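Hydrolase (Thermococcus thioreducens, PDB 6IAH) is a magnesium-binding phosphatase of the haloacid dehalogenase (HAD) superfamily, probably able to hydrolyse phosphoglycolate and other phosphate esters. Local coordinates at residues I3-D8 with E231-A236; R37-E42 with L65-G70; D199-E204 with F219-R224. All blocks are in the same frame, centred on the assembly; numbering follows the deposited sequence.

Contact 1. Residues I3-D8 with E231-A236; sequences IVFDVD and EFLENA. With MG (magnesium ion), chain B.
Ile3 CG1 and Leu233 CG both lie beside the backbone N, anti to the carbonyl carbon (chi1 -58° and -75°), which brings Ile3 CD1 to 4.0 Å from Leu233 CD2. The Leu233 CD2 methyl serves two neighbours, for it also sits at the edge of the Phe5 ring, near its plane, 4.0 Å from Phe5 CZ. On the other branch, Ile3 CG2 rests 4.0 Å from Phe232 CE2, the two side chains passing side by side with their ends pointing opposite ways. Ala236 CB adds a lighter touch on Ile3 CD1. No hydrogen bond crosses; the contact is purely apolar and mostly buried. Strand 2-5 is the middle strand of the parallel sheet of a HAD-type Rossmann-like core, and residues 231-236 of helix 229-239 run nearly antiparallel to residues 3-5 over one face, with Leu136 and Leu137 of helix 134-141 alongside. Past the end of the strand, the DxD motif holds magnesium: Asp6 OD2 binds it at 1.9 Å and the backbone oxygen Asp8 O at 2.1 Å. Asp199 and three waters complete six ligands, while Lys179 pairs with Asp6 OD1 and Arg152 with Asp8 OD1.

Contact 2. Residues R37-E42 with L65-G70; sequences REIKPE and LFALSG
Arg37 NH2 donates a hydrogen bond to Ala67 O at 2.5 Å, with an N-H...O angle of 157°, though the modelled separation is unusually short and calls for caution. The carbonyl oxygen lies in the guanidinium plane, and the nitrogen approaches nearly along the C=O axis. Beside this polar grip is one apolar touch: Ile39 CD1 packs against Ala67 CB at 4.0 Å, methyl to methyl. Arg37 and Ile39 thus hold the same residue at two points, one through its backbone and one through its side chain.

Further out, the shape of the helix end explains why that oxygen is within the arginine's grasp. Helix 56-68 closes in a Schellman motif, with Gly70 at positive phi (76°), a conformation that favours glycine. Gly70 N turns back to Ala67 O at 3.1 Å, giving the oxygen two donors. Ser69 OG bonds to Phe66 O at 2.6 Å and bolsters the same last turn. The Arg37 chain bends at chi3 (-80°), which swings the guanidinium across to the helix terminus. The positive group also faces the C-terminal end of the helix, where the helix dipole would probably favour it. Ile39 N is bonded to Glu27 OE2, fixing the loop that carries its side chain.

Lys40 occupies the N-cap position of helix 41-50. Within a helical region consistent with a HAD cap, both Ile39 and Ala67 lean on Leu30 of helix 17-32, so the contact joins the loop leading into helix 41-50 and the end of helix 56-68 over that long helix, while Phe66 packs against helices 72-78 and 85-92.

Contact 3. Residues D199-E204 with F219-R224; sequences DTINDE and FVMVGR. With MG (magnesium ion), chain B.
Residues 199-204 and 219-224 meet within a beta-alpha-beta unit, where the loop after strand 194-198 and the first turn of helix 201-213 pack against edge strand 218-221 and the turn that follows it through apolar contacts and a salt bridge. Glu204 CA stands over the face of Phe219, 3.8 Å from the ring centroid, a CH-pi contact, while Asp203 CB approaches Phe219 CE1 obliquely. Glu204 turns CG away from its own N (chi1 -168°) and runs extended to reach Arg224, its side chain crossing that of Phe219 at about a right angle. There the guanidinium grips it end-on: Arg224 NH2 to Glu204 OE2 at 2.9 Å, and NH1 to OE1, met on the syn side. Cut back to an alanine, Glu204 loses its carboxylate, which would probably leave the Arg224 guanidinium without this charge partner and freer to turn, and uncover Phe219 CE2, against which CG and CD lie. Met221 CE tucks in 3.5 Å from Thr200 O, and Val222 CG2 touches Asp199 CB. Water 4 bridges Asp199 O and Val222 O.

Asp203 OD2 accepts from Asp199 N and Thr200 N, from opposite faces of its plane; Lys179 pairs with its OD1. Thr200 and Asp203 form a capping box at the helix start. Asp199 OD1 binds magnesium at 2.0 Å, so this turn supplies the acidic metal ligand after the fourth strand characteristic of HAD phosphatases.

Contacts 1 and 3 both reach the same parallel sheet, their centres about 11 Å apart, and share the magnesium ion and its three waters: Asp6 and Asp8 come from one, Asp199 from the other. Along the chain, contact 1 joins the first strand to the last helix and so spans almost the whole protein, with contacts 2 and 3 following in that order between its two segments. Strand 218-221 leads directly on to helix 229-239, where Phe232 touches Val220. Contact 2 lies about 38 Å from contact 1 and about 31 Å from contact 3, centre to centre, in an all-helical region consistent with a HAD cap, well away from the metal-binding core.

Contact 1. Residues I3-D8 with E231-A236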
loop_
_atom_site.group_PDB
_atom_site.type_symbol
_atom_site.label_atom_id
_atom_site.label_comp_id
_atom_site.label_asym_id
_atom_site.label_seq_id
_atom_site.Cartn_x
_atom_site.Cartn_y
_atom_site.Cartn_z
ATOM N N ILE A 3 -19.460 6.561 3.449
ATOM C CA ILE A 3 -18.162 7.147 3.129
ATOM C C ILE A 3 -17.119 5.992 3.307
ATOM O O ILE A 3 -16.902 5.486 4.394
ATOM C CB ILE A 3 -17.832 8.346 3.994
ATOM C CG1 ILE A 3 -18.910 9.453 3.859
ATOM C CG2 ILE A 3 -16.452 8.890 3.681
ATOM C CD1 ILE A 3 -18.740 10.582 4.820
ATOM N N VAL A 4 -16.503 5.612 2.201
ATOM C CA VAL A 4 -15.536 4.530 2.120
ATOM C C VAL A 4 -14.187 5.122 1.802
ATOM O O VAL A 4 -14.081 5.985 0.930
ATOM C CB VAL A 4 -15.936 3.509 1.121
ATOM C CG1 VAL A 4 -15.075 2.246 1.262
ATOM C CG2 VAL A 4 -17.397 3.096 1.364
ATOM N N PHE A 5 -13.184 4.656 2.513
ATOM C CA PHE A 5 -11.817 5.218 2.394
ATOM C C PHE A 5 -10.830 4.133 1.915
ATOM O O PHE A 5 -10.904 2.934 2.266
ATOM C CB PHE A 5 -11.286 5.692 3.761
ATOM C CG PHE A 5 -12.214 6.541 4.542
ATOM C CD1 PHE A 5 -12.226 7.915 4.349
ATOM C CD2 PHE A 5 -13.027 5.966 5.556
ATOM C CE1 PHE A 5 -13.069 8.711 5.099
ATOM C CE2 PHE A 5 -13.870 6.757 6.308
ATOM C CZ PHE A 5 -13.873 8.153 6.090
ATOM N N ASP A 6 -9.877 4.579 1.121
ATOM C CA ASP A 6 -8.555 3.968 1.045
ATOM C C ASP A 6 -7.832 4.300 2.359
ATOM O O ASP A 6 -8.186 5.263 3.045
ATOM C CB ASP A 6 -7.791 4.561 -0.166
ATOM C CG ASP A 6 -6.381 3.953 -0.374
ATOM O OD1 ASP A 6 -6.171 2.737 -0.193
ATOM O OD2 ASP A 6 -5.483 4.739 -0.725
ATOM N N VAL A 7 -6.818 3.519 2.705
ATOM C CA VAL A 7 -6.016 3.795 3.891
ATOM C C VAL A 7 -4.772 4.567 3.480
ATOM O O VAL A 7 -4.620 5.712 3.881
ATOM C CB VAL A 7 -5.674 2.520 4.631
ATOM C CG1 VAL A 7 -4.782 2.768 5.830
ATOM C CG2 VAL A 7 -6.931 1.830 5.079
ATOM N N ASP A 8 -3.912 3.972 2.684
ATOM C CA ASP A 8 -2.555 4.562 2.446
ATOM C C ASP A 8 -2.629 5.759 1.503
ATOM O O ASP A 8 -3.080 5.626 0.384
ATOM C CB ASP A 8 -1.607 3.489 1.856
ATOM C CG ASP A 8 -1.269 2.333 2.859
ATOM O OD1 ASP A 8 -1.680 2.334 4.046
ATOM O OD2 ASP A 8 -0.535 1.399 2.447
ATOM N N GLU A 231 -10.730 17.734 5.371
ATOM C CA GLU A 231 -11.567 18.765 4.748
ATOM C C GLU A 231 -12.783 18.098 4.128
ATOM O O GLU A 231 -13.911 18.588 4.237
ATOM C CB GLU A 231 -10.789 19.527 3.692
ATOM C CG GLU A 231 -11.591 20.591 2.966
ATOM C CD GLU A 231 -10.673 21.378 2.055
ATOM O OE1 GLU A 231 -9.877 22.145 2.616
ATOM O OE2 GLU A 231 -10.639 21.128 0.825
ATOM N N PHE A 232 -12.547 16.972 3.485
ATOM C CA PHE A 232 -13.673 16.204 2.989
ATOM C C PHE A 232 -14.699 15.880 4.070
ATOM O O PHE A 232 -15.937 16.074 3.897
ATOM C CB PHE A 232 -13.228 14.929 2.282
ATOM C CG PHE A 232 -14.420 14.155 1.797
ATOM C CD1 PHE A 232 -15.082 14.587 0.664
ATOM C CD2 PHE A 232 -14.996 13.188 2.593
ATOM C CE1 PHE A 232 -16.212 13.976 0.234
ATOM C CE2 PHE A 232 -16.181 12.578 2.170
ATOM C CZ PHE A 232 -16.751 12.985 1.005
ATOM N N LEU A 233 -14.225 15.360 5.197
ATOM C CA LEU A 233 -15.172 14.953 6.260
ATOM C C LEU A 233 -15.889 16.129 6.894
ATOM O O LEU A 233 -17.058 16.043 7.180
ATOM C CB LEU A 233 -14.509 14.126 7.350
ATOM C CG LEU A 233 -14.204 12.688 6.917
ATOM C CD1 LEU A 233 -13.321 12.041 7.957
ATOM C CD2 LEU A 233 -15.436 11.810 6.658
ATOM N N GLU A 234 -15.193 17.245 7.057
ATOM C CA GLU A 234 -15.814 18.449 7.542
ATOM C C GLU A 234 -16.883 18.990 6.598
ATOM O O GLU A 234 -17.952 19.341 7.051
ATOM C CB GLU A 234 -14.755 19.524 7.713
ATOM C CG GLU A 234 -13.953 19.305 8.930
ATOM C CD GLU A 234 -12.829 20.316 9.038
ATOM O OE1 GLU A 234 -12.362 20.817 7.987
ATOM O OE2 GLU A 234 -12.454 20.593 10.199
ATOM N N ASN A 235 -16.601 19.017 5.289
ATOM C CA ASN A 235 -17.623 19.428 4.315
ATOM C C ASN A 235 -18.812 18.501 4.375
ATOM O O ASN A 235 -19.933 18.954 4.383
ATOM C CB ASN A 235 -17.076 19.419 2.905
ATOM C CG ASN A 235 -16.019 20.475 2.687
ATOM O OD1 ASN A 235 -15.860 21.373 3.487
ATOM N ND2 ASN A 235 -15.290 20.353 1.605
ATOM N N ALA A 236 -18.570 17.207 4.509
ATOM C CA ALA A 236 -19.693 16.235 4.542
ATOM C C ALA A 236 -20.590 16.432 5.766
ATOM O O ALA A 236 -21.824 16.350 5.696
ATOM C CB ALA A 236 -19.173 14.817 4.516
HETATM MG MG MG B . -3.731 4.838 -1.495
HETATM O O HOH W 1 -3.283 2.945 -1.036
HETATM O O HOH W 2 -1.841 5.211 -2.005
HETATM O O HOH W 3 -4.468 4.279 -3.392
#

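Contact 2. Residues R37-E42 with L65-G70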
loop_
_atom_site.group_PDB
_atom_site.type_symbol
_atom_site.label_atom_id
_atom_site.label_comp_id
_atom_site.label_asym_id
_atom_site.label_seq_id
_atom_site.Cartn_x
_atom_site.Cartn_y
_atom_site.Cartn_z
ATOM N N ARG A 37 27.164 -0.500 -1.891
ATOM C CA ARG A 37 26.495 0.538 -2.670
ATOM C C ARG A 37 25.009 0.577 -2.216
ATOM O O ARG A 37 24.380 -0.485 -1.959
ATOM C CB ARG A 37 26.578 0.294 -4.204
ATOM C CG ARG A 37 27.916 -0.165 -4.803
ATOM C CD ARG A 37 27.833 -0.396 -6.326
ATOM N NE ARG A 37 27.230 -1.693 -6.772
ATOM C CZ ARG A 37 27.863 -2.866 -6.869
ATOM N NH1 ARG A 37 29.146 -2.995 -6.549
ATOM N NH2 ARG A 37 27.211 -3.950 -7.275
ATOM N N GLU A 38 24.482 1.783 -2.025
ATOM C CA GLU A 38 23.130 1.899 -1.497
ATOM C C GLU A 38 22.103 1.771 -2.600
ATOM O O GLU A 38 22.334 2.048 -3.775
ATOM C CB GLU A 38 22.898 3.190 -0.731
ATOM C CG GLU A 38 23.372 3.148 0.713
ATOM C CD GLU A 38 23.401 4.545 1.261
ATOM O OE1 GLU A 38 22.317 5.040 1.650
ATOM O OE2 GLU A 38 24.492 5.152 1.209
ATOM N N ILE A 39 20.940 1.319 -2.188
ATOM C CA ILE A 39 19.806 1.316 -3.081
ATOM C C ILE A 39 19.241 2.743 -3.163
ATOM O O ILE A 39 18.805 3.268 -2.131
ATOM C CB ILE A 39 18.728 0.316 -2.578
ATOM C CG1 ILE A 39 19.258 -1.098 -2.712
ATOM C CG2 ILE A 39 17.450 0.431 -3.393
ATOM C CD1 ILE A 39 19.456 -1.596 -4.122
ATOM N N LYS A 40 19.242 3.339 -4.368
ATOM C CA LYS A 40 18.697 4.687 -4.552
ATOM C C LYS A 40 17.164 4.689 -4.461
ATOM O O LYS A 40 16.478 3.763 -4.919
ATOM C CB LYS A 40 19.140 5.290 -5.870
ATOM C CG LYS A 40 20.548 5.807 -5.903
ATOM C CD LYS A 40 20.843 6.365 -7.290
ATOM C CE LYS A 40 22.319 6.265 -7.652
ATOM N NZ LYS A 40 22.559 6.398 -9.136
ATOM N N PRO A 41 16.611 5.747 -3.863
ATOM C CA PRO A 41 15.155 5.763 -3.579
ATOM C C PRO A 41 14.295 5.744 -4.844
ATOM O O PRO A 41 13.239 5.059 -4.851
ATOM C CB PRO A 41 14.984 7.058 -2.770
ATOM C CG PRO A 41 16.101 7.964 -3.290
ATOM C CD PRO A 41 17.257 7.055 -3.572
ATOM N N GLU A 42 14.743 6.448 -5.893
ATOM C CA GLU A 42 14.028 6.463 -7.137
ATOM C C GLU A 42 13.914 5.076 -7.779
ATOM O O GLU A 42 12.943 4.852 -8.482
ATOM C CB GLU A 42 14.570 7.470 -8.159
ATOM C CG GLU A 42 15.956 7.179 -8.731
ATOM C CD GLU A 42 17.097 7.958 -8.058
ATOM O OE1 GLU A 42 16.965 8.338 -6.850
ATOM O OE2 GLU A 42 18.143 8.141 -8.742
ATOM N N LEU A 65 19.229 -8.299 -7.258
ATOM C CA LEU A 65 19.848 -8.834 -8.475
ATOM C C LEU A 65 20.358 -7.700 -9.322
ATOM O O LEU A 65 21.513 -7.744 -9.776
ATOM C CB LEU A 65 18.923 -9.783 -9.249
ATOM C CG LEU A 65 18.612 -11.125 -8.490
ATOM C CD1 LEU A 65 17.435 -11.906 -9.085
ATOM C CD2 LEU A 65 19.814 -12.042 -8.454
ATOM N N PHE A 66 19.556 -6.649 -9.479
ATOM C CA PHE A 66 20.000 -5.548 -10.354
ATOM C C PHE A 66 21.263 -4.914 -9.785
ATOM O O PHE A 66 22.175 -4.603 -10.539
ATOM C CB PHE A 66 18.951 -4.420 -10.450
ATOM C CG PHE A 66 17.726 -4.731 -11.325
ATOM C CD1 PHE A 66 17.553 -5.936 -11.936
ATOM C CD2 PHE A 66 16.785 -3.727 -11.565
ATOM C CE1 PHE A 66 16.428 -6.192 -12.745
ATOM C CE2 PHE A 66 15.674 -3.969 -12.405
ATOM C CZ PHE A 66 15.501 -5.214 -12.950
ATOM N N ALA A 67 21.271 -4.669 -8.493
ATOM C CA ALA A 67 22.426 -3.999 -7.836
ATOM C C ALA A 67 23.635 -4.912 -7.756
ATOM O O ALA A 67 24.774 -4.427 -7.811
ATOM C CB ALA A 67 22.058 -3.487 -6.464
ATOM N N LEU A 68 23.415 -6.231 -7.646
ATOM C CA LEU A 68 24.539 -7.180 -7.752
ATOM C C LEU A 68 25.251 -7.084 -9.054
ATOM O O LEU A 68 26.459 -7.366 -9.114
ATOM C CB LEU A 68 24.096 -8.646 -7.560
ATOM C CG LEU A 68 23.959 -9.135 -6.104
ATOM C CD1 LEU A 68 23.429 -10.575 -6.078
ATOM C CD2 LEU A 68 25.335 -9.060 -5.445
ATOM N N SER A 69 24.492 -6.769 -10.103
ATOM C CA SER A 69 25.026 -6.692 -11.457
ATOM C C SER A 69 25.788 -5.373 -11.661
ATOM O O SER A 69 26.442 -5.213 -12.674
ATOM C CB SER A 69 23.927 -6.759 -12.500
ATOM O OG SER A 69 23.305 -5.494 -12.657
ATOM N N GLY A 70 25.655 -4.421 -10.761
ATOM C CA GLY A 70 26.343 -3.135 -10.944
ATOM C C GLY A 70 25.718 -2.193 -11.984
ATOM O O GLY A 70 26.301 -1.114 -12.247
#

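Contact 3. Residues D199-E204 with F219-R224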
loop_
_atom_site.group_PDB
_atom_site.type_symbol
_atom_site.label_atom_id
_atom_site.label_comp_id
_atom_site.label_asym_id
_atom_site.label_seq_id
_atom_site.Cartn_x
_atom_site.Cartn_y
_atom_site.Cartn_z
ATOM N N ASP A 199 -6.462 8.283 -3.203
ATOM C CA ASP A 199 -5.312 9.177 -3.550
ATOM C C ASP A 199 -4.696 8.845 -4.935
ATOM O O ASP A 199 -3.883 9.570 -5.389
ATOM C CB ASP A 199 -4.279 9.120 -2.438
ATOM C CG ASP A 199 -3.585 7.772 -2.317
ATOM O OD1 ASP A 199 -4.236 6.691 -2.168
ATOM O OD2 ASP A 199 -2.340 7.769 -2.340
ATOM N N THR A 200 -5.076 7.750 -5.599
ATOM C CA THR A 200 -4.405 7.374 -6.842
ATOM C C THR A 200 -5.366 7.150 -7.973
ATOM O O THR A 200 -6.546 6.976 -7.749
ATOM C CB THR A 200 -3.542 6.102 -6.702
ATOM O OG1 THR A 200 -4.373 4.957 -6.445
ATOM C CG2 THR A 200 -2.483 6.290 -5.689
ATOM N N ILE A 201 -4.819 7.057 -9.195
ATOM C CA ILE A 201 -5.629 6.738 -10.386
ATOM C C ILE A 201 -6.258 5.344 -10.290
ATOM O O ILE A 201 -7.327 5.123 -10.813
ATOM C CB ILE A 201 -4.754 6.828 -11.679
ATOM C CG1 ILE A 201 -4.174 8.261 -11.887
ATOM C CG2 ILE A 201 -5.503 6.386 -12.920
ATOM C CD1 ILE A 201 -5.186 9.376 -12.080
ATOM N N ASN A 202 -5.567 4.397 -9.676
ATOM C CA ASN A 202 -6.123 3.053 -9.498
ATOM C C ASN A 202 -7.405 3.083 -8.671
ATOM O O ASN A 202 -8.336 2.313 -8.941
ATOM C CB ASN A 202 -5.091 2.050 -8.910
ATOM C CG ASN A 202 -5.535 0.585 -9.112
ATOM O OD1 ASN A 202 -5.940 -0.068 -8.194
ATOM N ND2 ASN A 202 -5.446 0.091 -10.340
ATOM N N ASP A 203 -7.458 3.961 -7.686
ATOM C CA ASP A 203 -8.682 4.204 -6.917
ATOM C C ASP A 203 -9.818 4.748 -7.783
ATOM O O ASP A 203 -10.992 4.327 -7.674
ATOM C CB ASP A 203 -8.417 5.153 -5.744
ATOM C CG ASP A 203 -7.456 4.567 -4.712
ATOM O OD1 ASP A 203 -7.544 3.344 -4.380
ATOM O OD2 ASP A 203 -6.578 5.337 -4.248
ATOM N N GLU A 204 -9.453 5.650 -8.686
ATOM C CA GLU A 204 -10.413 6.227 -9.633
ATOM C C GLU A 204 -10.985 5.183 -10.565
ATOM O O GLU A 204 -12.220 5.062 -10.730
ATOM C CB GLU A 204 -9.763 7.351 -10.437
ATOM C CG GLU A 204 -10.786 8.163 -11.204
ATOM C CD GLU A 204 -10.339 9.591 -11.443
ATOM O OE1 GLU A 204 -9.166 9.710 -11.757
ATOM O OE2 GLU A 204 -11.146 10.569 -11.286
ATOM N N PHE A 219 -16.574 9.438 -6.411
ATOM C CA PHE A 219 -15.201 9.253 -6.139
ATOM C C PHE A 219 -14.599 10.613 -5.874
ATOM O O PHE A 219 -14.909 11.557 -6.599
ATOM C CB PHE A 219 -14.464 8.603 -7.336
ATOM C CG PHE A 219 -12.958 8.632 -7.188
ATOM C CD1 PHE A 219 -12.318 7.828 -6.200
ATOM C CD2 PHE A 219 -12.160 9.517 -7.953
ATOM C CE1 PHE A 219 -10.951 7.874 -6.031
ATOM C CE2 PHE A 219 -10.788 9.555 -7.774
ATOM C CZ PHE A 219 -10.170 8.724 -6.821
ATOM N N VAL A 220 -13.766 10.708 -4.831
ATOM C CA VAL A 220 -13.015 11.933 -4.508
ATOM C C VAL A 220 -11.542 11.606 -4.375
ATOM O O VAL A 220 -11.149 10.663 -3.635
ATOM C CB VAL A 220 -13.605 12.564 -3.215
ATOM C CG1 VAL A 220 -12.735 13.671 -2.636
ATOM C CG2 VAL A 220 -15.002 13.092 -3.501
ATOM N N MET A 221 -10.702 12.412 -5.006
ATOM C CA MET A 221 -9.303 12.177 -4.964
ATOM C C MET A 221 -8.669 13.235 -4.124
ATOM O O MET A 221 -8.697 14.403 -4.497
ATOM C CB MET A 221 -8.680 12.171 -6.343
ATOM C CG MET A 221 -7.177 11.897 -6.247
ATOM S SD MET A 221 -6.277 11.838 -7.783
ATOM C CE MET A 221 -7.009 10.362 -8.523
ATOM N N VAL A 222 -8.062 12.827 -3.006
ATOM C CA VAL A 222 -7.384 13.772 -2.128
ATOM C C VAL A 222 -6.253 14.434 -2.869
ATOM O O VAL A 222 -5.617 13.788 -3.695
ATOM C CB VAL A 222 -6.949 13.172 -0.792
ATOM C CG1 VAL A 222 -8.182 12.694 -0.043
ATOM C CG2 VAL A 222 -5.919 12.047 -0.976
ATOM N N GLY A 223 -6.057 15.722 -2.630
ATOM C CA GLY A 223 -4.968 16.486 -3.283
ATOM C C GLY A 223 -5.282 16.971 -4.711
ATOM O O GLY A 223 -4.478 17.713 -5.324
ATOM N N ARG A 224 -6.390 16.517 -5.262
ATOM C CA ARG A 224 -6.918 17.033 -6.522
ATOM C C ARG A 224 -8.296 17.627 -6.332
ATOM O O ARG A 224 -8.535 18.765 -6.720
ATOM C CB ARG A 224 -6.962 15.906 -7.544
ATOM C CG ARG A 224 -7.166 16.343 -8.985
ATOM C CD ARG A 224 -7.395 15.122 -9.847
ATOM N NE ARG A 224 -8.709 14.523 -9.565
ATOM C CZ ARG A 224 -9.123 13.356 -10.028
ATOM N NH1 ARG A 224 -8.343 12.622 -10.798
ATOM N NH2 ARG A 224 -10.356 12.920 -9.720
HETATM MG MG MG B . -3.731 4.838 -1.495
HETATM O O HOH W 4 -3.923 12.053 -4.610
HETATM O O HOH W 2 -1.841 5.211 -2.005
HETATM O O HOH W 3 -4.468 4.279 -3.392
HETATM O O HOH W 1 -3.283 2.945 -1.036
#